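Local coordinates for PT26-6P (Thermococcus sp., PDB 2WB7), which is of unknown function but is encoded by an archaeal extrachromosomal mobile element and joins two immunoglobulin-like domains to a helical domain, at residues G63-P68 with A260-D265; V125-A130 with A361-D366. One frame throughout, in Å; residues are numbered along the deposited sequence.

Interaction 1. Residues G63-P68 with A260-D265; sequences GFSAFP and AGALSD
With OG roughly anti to its own carbonyl carbon, beside the backbone N (chi1 -32°), Ser65 turns its hydroxyl into the bend at 262-264, and Asp265, with CG likewise opposite its carbonyl carbon (chi1 -58°), brings its carboxylate up to Ser65 CB and the Ala66 N-H. The Ser264 backbone N donates to Ser65 OG at 3.2 Å, a hydroxyl also bonded to Tyr62 O. Asp265 OD2 takes the Ala66 N-H on its syn lone pair, with 2.9 Å between N and OD2 and an angle of 165° at the hydrogen. Here the start of strand 66-75, from the first immunoglobulin-like domain, meets the end of strand 253-261, from the second, where the chain folds through an inverse gamma turn centred on Ala262. The carbonyl oxygen Gly261 O receives Phe64 N at 2.9 Å, from well above the carbonyl plane, as well as a weak bond from Leu263 N within the turn. Gly63 lies beside this oxygen with positive phi, and a beta carbon there would run into it. Gly261 CA sits at the edge of the Phe64 ring, near its plane, while Ala262 CB packs against Ser65 CA at 3.7 Å. Trp374 and Ile373 of strand 370-379 touch Phe64 and Ala262 respectively.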
loop_
_atom_site.group_PDB
_atom_site.type_symbol
_atom_site.label_atom_id
_atom_site.label_comp_id
_atom_site.label_asym_id
_atom_site.label_seq_id
_atom_site.Cartn_x
_atom_site.Cartn_y
_atom_site.Cartn_z
ATOM N N GLY A 63 -7.084 -5.272 -2.800
ATOM C CA GLY A 63 -6.410 -5.703 -4.028
ATOM C C GLY A 63 -6.391 -7.198 -4.287
ATOM O O GLY A 63 -7.424 -7.852 -4.273
ATOM N N PHE A 64 -5.208 -7.752 -4.519
ATOM C CA PHE A 64 -5.109 -9.141 -4.920
ATOM C C PHE A 64 -4.676 -10.039 -3.775
ATOM O O PHE A 64 -3.838 -10.917 -3.966
ATOM C CB PHE A 64 -4.122 -9.292 -6.077
ATOM C CG PHE A 64 -4.526 -8.557 -7.323
ATOM C CD1 PHE A 64 -5.424 -9.120 -8.206
ATOM C CD2 PHE A 64 -3.997 -7.306 -7.621
ATOM C CE1 PHE A 64 -5.796 -8.454 -9.352
ATOM C CE2 PHE A 64 -4.377 -6.633 -8.761
ATOM C CZ PHE A 64 -5.274 -7.210 -9.628
ATOM N N SER A 65 -5.241 -9.837 -2.589
ATOM C CA SER A 65 -4.864 -10.662 -1.440
ATOM C C SER A 65 -5.614 -11.990 -1.371
ATOM O O SER A 65 -6.680 -12.172 -1.954
ATOM C CB SER A 65 -5.069 -9.918 -0.132
ATOM O OG SER A 65 -4.855 -8.542 -0.305
ATOM N N ALA A 66 -5.019 -12.927 -0.654
ATOM C CA ALA A 66 -5.660 -14.177 -0.335
ATOM C C ALA A 66 -6.445 -13.907 0.945
ATOM O O ALA A 66 -6.108 -12.993 1.691
ATOM C CB ALA A 66 -4.611 -15.245 -0.121
ATOM N N PHE A 67 -7.498 -14.666 1.204
ATOM C CA PHE A 67 -8.344 -14.338 2.347
ATOM C C PHE A 67 -8.977 -15.575 2.924
ATOM O O PHE A 67 -9.218 -16.539 2.204
ATOM C CB PHE A 67 -9.423 -13.341 1.931
ATOM C CG PHE A 67 -10.184 -13.762 0.719
ATOM C CD1 PHE A 67 -11.304 -14.566 0.829
ATOM C CD2 PHE A 67 -9.776 -13.366 -0.535
ATOM C CE1 PHE A 67 -12.010 -14.960 -0.301
ATOM C CE2 PHE A 67 -10.469 -13.752 -1.667
ATOM C CZ PHE A 67 -11.586 -14.552 -1.552
ATOM N N PRO A 68 -9.263 -15.549 4.229
ATOM C CA PRO A 68 -9.830 -16.731 4.837
ATOM C C PRO A 68 -11.289 -16.830 4.446
ATOM O O PRO A 68 -11.996 -15.823 4.413
ATOM C CB PRO A 68 -9.695 -16.457 6.344
ATOM C CG PRO A 68 -9.479 -14.986 6.491
ATOM C CD PRO A 68 -9.373 -14.372 5.106
ATOM N N ALA A 260 0.212 -1.959 -4.367
ATOM C CA ALA A 260 -0.600 -2.823 -5.212
ATOM C C ALA A 260 -0.349 -4.272 -4.798
ATOM O O ALA A 260 0.755 -4.605 -4.365
ATOM C CB ALA A 260 -0.260 -2.625 -6.681
ATOM N N GLY A 261 -1.350 -5.139 -4.932
ATOM C CA GLY A 261 -1.156 -6.541 -4.578
ATOM C C GLY A 261 -1.860 -7.005 -3.310
ATOM O O GLY A 261 -2.973 -6.586 -3.026
ATOM N N ALA A 262 -1.199 -7.874 -2.549
ATOM C CA ALA A 262 -1.824 -8.536 -1.412
ATOM C C ALA A 262 -1.667 -7.743 -0.114
ATOM O O ALA A 262 -1.146 -8.241 0.882
ATOM C CB ALA A 262 -1.250 -9.931 -1.256
ATOM N N LEU A 263 -2.148 -6.511 -0.116
ATOM C CA LEU A 263 -1.911 -5.631 1.018
ATOM C C LEU A 263 -2.573 -6.115 2.304
ATOM O O LEU A 263 -2.115 -5.783 3.398
ATOM C CB LEU A 263 -2.335 -4.193 0.707
ATOM C CG LEU A 263 -1.940 -3.141 1.748
ATOM C CD1 LEU A 263 -0.421 -3.008 1.892
ATOM C CD2 LEU A 263 -2.563 -1.798 1.361
ATOM N N SER A 264 -3.648 -6.891 2.177
ATOM C CA SER A 264 -4.313 -7.443 3.352
ATOM C C SER A 264 -3.465 -8.529 4.014
ATOM O O SER A 264 -3.593 -8.782 5.207
ATOM C CB SER A 264 -5.665 -8.018 2.962
ATOM O OG SER A 264 -6.541 -7.013 2.483
ATOM N N ASP A 265 -2.606 -9.176 3.240
ATOM C CA ASP A 265 -1.828 -10.300 3.758
ATOM C C ASP A 265 -0.563 -9.853 4.486
ATOM O O ASP A 265 -0.255 -10.361 5.569
ATOM C CB ASP A 265 -1.460 -11.263 2.634
ATOM C CG ASP A 265 -2.682 -11.794 1.901
ATOM O OD1 ASP A 265 -3.800 -11.670 2.455
ATOM O OD2 ASP A 265 -2.526 -12.322 0.776
#

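Interaction 2. Residues V125-A130 with A361-D366; sequences VTVMKA and AYVERD
An arginine from the second immunoglobulin-like domain spans the interface to a strand of the first: Arg365, just past the end of strand 350-364, reaches the Val127 carbonyl of strand 120-129. The touching parts, 125-128 and 363-366, run 147° apart, and no backbone-to-backbone hydrogen bond joins them; side chains and one water make the links. Arg365 leaves with CG anti to its backbone N (chi1 -151°), which lays CG and CD alongside Val127, with CD 3.8 Å from Val127 CB and the two side chains running in opposite senses; the bend at chi3 then turns the guanidinium toward Val127 O. Its NH1 donates to Val127 O at 3.1 Å, almost in line with the C=O bond and close to the guanidinium plane. The Thr126 hydroxyl lies obliquely off the same group, with OG1 3.4 Å from Arg365 CD. NH1 also donates to Trp103 O, its stronger partner, and Asp367 forms a salt bridge with NH2. A leucine in place of Arg365 would probably leave Val127 O without this donor and Asp367 without its charged mate. Alongside, a bridging water donates to Val125 O (3.0 Å) and Asp366 OD1 (2.6 Å) and accepts from Thr126 OG1 (2.9 Å). The one apolar side-chain pair is Val127 CG1 with Val363 CG1, at 4.2 Å. Strand 66-75 pairs with 120-129, strands 301-314 and 370-379 flank 350-364, and Arg105 of strand 104-108 touches Thr126, selenomethionine Met128 and Arg365.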
loop_
_atom_site.group_PDB
_atom_site.type_symbol
_atom_site.label_atom_id
_atom_site.label_comp_id
_atom_site.label_asym_id
_atom_site.label_seq_id
_atom_site.Cartn_x
_atom_site.Cartn_y
_atom_site.Cartn_z
ATOM N N VAL A 125 -12.761 -24.130 7.606
ATOM C CA VAL A 125 -11.984 -22.932 7.298
ATOM C C VAL A 125 -10.983 -23.177 6.181
ATOM O O VAL A 125 -10.255 -24.177 6.182
ATOM C CB VAL A 125 -11.277 -22.357 8.543
ATOM C CG1 VAL A 125 -10.445 -21.182 8.164
ATOM C CG2 VAL A 125 -12.316 -21.931 9.575
ATOM N N THR A 126 -10.966 -22.263 5.218
ATOM C CA THR A 126 -10.016 -22.342 4.126
ATOM C C THR A 126 -9.504 -20.954 3.710
ATOM O O THR A 126 -9.927 -19.926 4.240
ATOM C CB THR A 126 -10.603 -23.118 2.921
ATOM O OG1 THR A 126 -9.536 -23.540 2.064
ATOM C CG2 THR A 126 -11.559 -22.255 2.136
ATOM N N VAL A 127 -8.557 -20.932 2.782
ATOM C CA VAL A 127 -8.003 -19.689 2.283
ATOM C C VAL A 127 -8.260 -19.644 0.800
ATOM O O VAL A 127 -8.084 -20.642 0.117
ATOM C CB VAL A 127 -6.493 -19.640 2.497
ATOM C CG1 VAL A 127 -5.954 -18.265 2.132
ATOM C CG2 VAL A 127 -6.150 -20.000 3.940
HETATM N N MSE A 128 -8.684 -18.494 0.297
HETATM C CA MSE A 128 -8.957 -18.359 -1.137
HETATM C C MSE A 128 -8.289 -17.121 -1.772
HETATM O O MSE A 128 -7.637 -16.314 -1.097
HETATM C CB MSE A 128 -10.467 -18.350 -1.398
HETATM C CG MSE A 128 -11.175 -19.668 -1.032
HETATM SE SE MSE A 128 -10.989 -21.153 -2.334
HETATM C CE MSE A 128 -10.613 -22.564 -1.063
ATOM N N LYS A 129 -8.461 -16.978 -3.079
ATOM C CA LYS A 129 -7.890 -15.854 -3.797
ATOM C C LYS A 129 -8.500 -15.709 -5.195
ATOM O O LYS A 129 -8.661 -16.696 -5.924
ATOM C CB LYS A 129 -6.380 -16.034 -3.889
ATOM C CG LYS A 129 -5.654 -14.857 -4.505
ATOM C CD LYS A 129 -4.205 -15.196 -4.844
ATOM C CE LYS A 129 -3.552 -14.024 -5.563
ATOM N NZ LYS A 129 -2.304 -14.414 -6.254
ATOM N N ALA A 130 -8.842 -14.478 -5.559
ATOM C CA ALA A 130 -9.372 -14.181 -6.885
ATOM C C ALA A 130 -8.335 -14.387 -7.998
ATOM O O ALA A 130 -7.160 -14.663 -7.722
ATOM C CB ALA A 130 -9.897 -12.762 -6.917
ATOM N N ALA A 361 5.466 -14.110 -2.115
ATOM C CA ALA A 361 5.472 -15.191 -1.124
ATOM C C ALA A 361 4.354 -16.211 -1.354
ATOM O O ALA A 361 3.538 -16.061 -2.261
ATOM C CB ALA A 361 5.430 -14.632 0.295
ATOM N N TYR A 362 4.348 -17.257 -0.536
ATOM C CA TYR A 362 3.326 -18.282 -0.596
ATOM C C TYR A 362 2.594 -18.367 0.720
ATOM O O TYR A 362 3.205 -18.392 1.790
ATOM C CB TYR A 362 3.949 -19.639 -0.888
ATOM C CG TYR A 362 4.557 -19.743 -2.263
ATOM C CD1 TYR A 362 3.782 -20.095 -3.352
ATOM C CD2 TYR A 362 5.912 -19.491 -2.473
ATOM C CE1 TYR A 362 4.331 -20.190 -4.621
ATOM C CE2 TYR A 362 6.462 -19.581 -3.739
ATOM C CZ TYR A 362 5.665 -19.934 -4.805
ATOM O OH TYR A 362 6.204 -20.024 -6.060
ATOM N N VAL A 363 1.278 -18.385 0.639
ATOM C CA VAL A 363 0.461 -18.739 1.773
ATOM C C VAL A 363 0.239 -20.233 1.658
ATOM O O VAL A 363 -0.321 -20.698 0.657
ATOM C CB VAL A 363 -0.884 -18.039 1.688
ATOM C CG1 VAL A 363 -1.796 -18.514 2.800
ATOM C CG2 VAL A 363 -0.683 -16.523 1.720
ATOM N N GLU A 364 0.702 -20.992 2.647
ATOM C CA GLU A 364 0.503 -22.439 2.620
ATOM C C GLU A 364 -0.728 -22.859 3.404
ATOM O O GLU A 364 -0.748 -22.819 4.639
ATOM C CB GLU A 364 1.710 -23.214 3.137
ATOM C CG GLU A 364 1.688 -24.620 2.572
ATOM C CD GLU A 364 2.065 -25.716 3.566
ATOM O OE1 GLU A 364 2.826 -25.463 4.534
ATOM O OE2 GLU A 364 1.598 -26.858 3.343
ATOM N N ARG A 365 -1.754 -23.257 2.661
ATOM C CA ARG A 365 -3.024 -23.679 3.216
ATOM C C ARG A 365 -2.885 -25.024 3.925
ATOM O O ARG A 365 -2.059 -25.859 3.548
ATOM C CB ARG A 365 -4.027 -23.797 2.081
ATOM C CG ARG A 365 -5.438 -23.559 2.471
ATOM C CD ARG A 365 -6.236 -23.229 1.231
ATOM N NE ARG A 365 -6.060 -24.256 0.214
ATOM C CZ ARG A 365 -6.789 -24.343 -0.895
ATOM N NH1 ARG A 365 -7.735 -23.453 -1.146
ATOM N NH2 ARG A 365 -6.569 -25.318 -1.758
ATOM N N ASP A 366 -3.697 -25.235 4.956
ATOM C CA ASP A 366 -3.594 -26.453 5.768
ATOM C C ASP A 366 -3.625 -27.729 4.927
ATOM O O ASP A 366 -3.083 -28.735 5.341
ATOM C CB ASP A 366 -4.694 -26.499 6.828
ATOM C CG ASP A 366 -6.084 -26.369 6.226
ATOM O OD1 ASP A 366 -6.183 -26.108 4.996
ATOM O OD2 ASP A 366 -7.077 -26.527 6.978
HETATM O O HOH W 1 -8.454 -25.415 4.063
#

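Interactions 1 and 2 belong to one interface between the two immunoglobulin-like domains, with centres about 11 Å apart. Each joins a piece of the first domain to a piece of the second, and their segments alternate along the chain. On the first-domain side they touch directly, since strands 66-75 and 120-129 are neighbours: Phe67 O lies 2.8 Å from Met128 N, a probable hydrogen bond, and Ala66 CB packs 3.4 Å from Met128 O. On the other side, strand 370-379 lies between 253-261 and 350-364, and its Ile373 touches Ala262, Asp265 and Val363. Phe295 likewise meets both Asp265 and Val127, linking the two contacts through a loop.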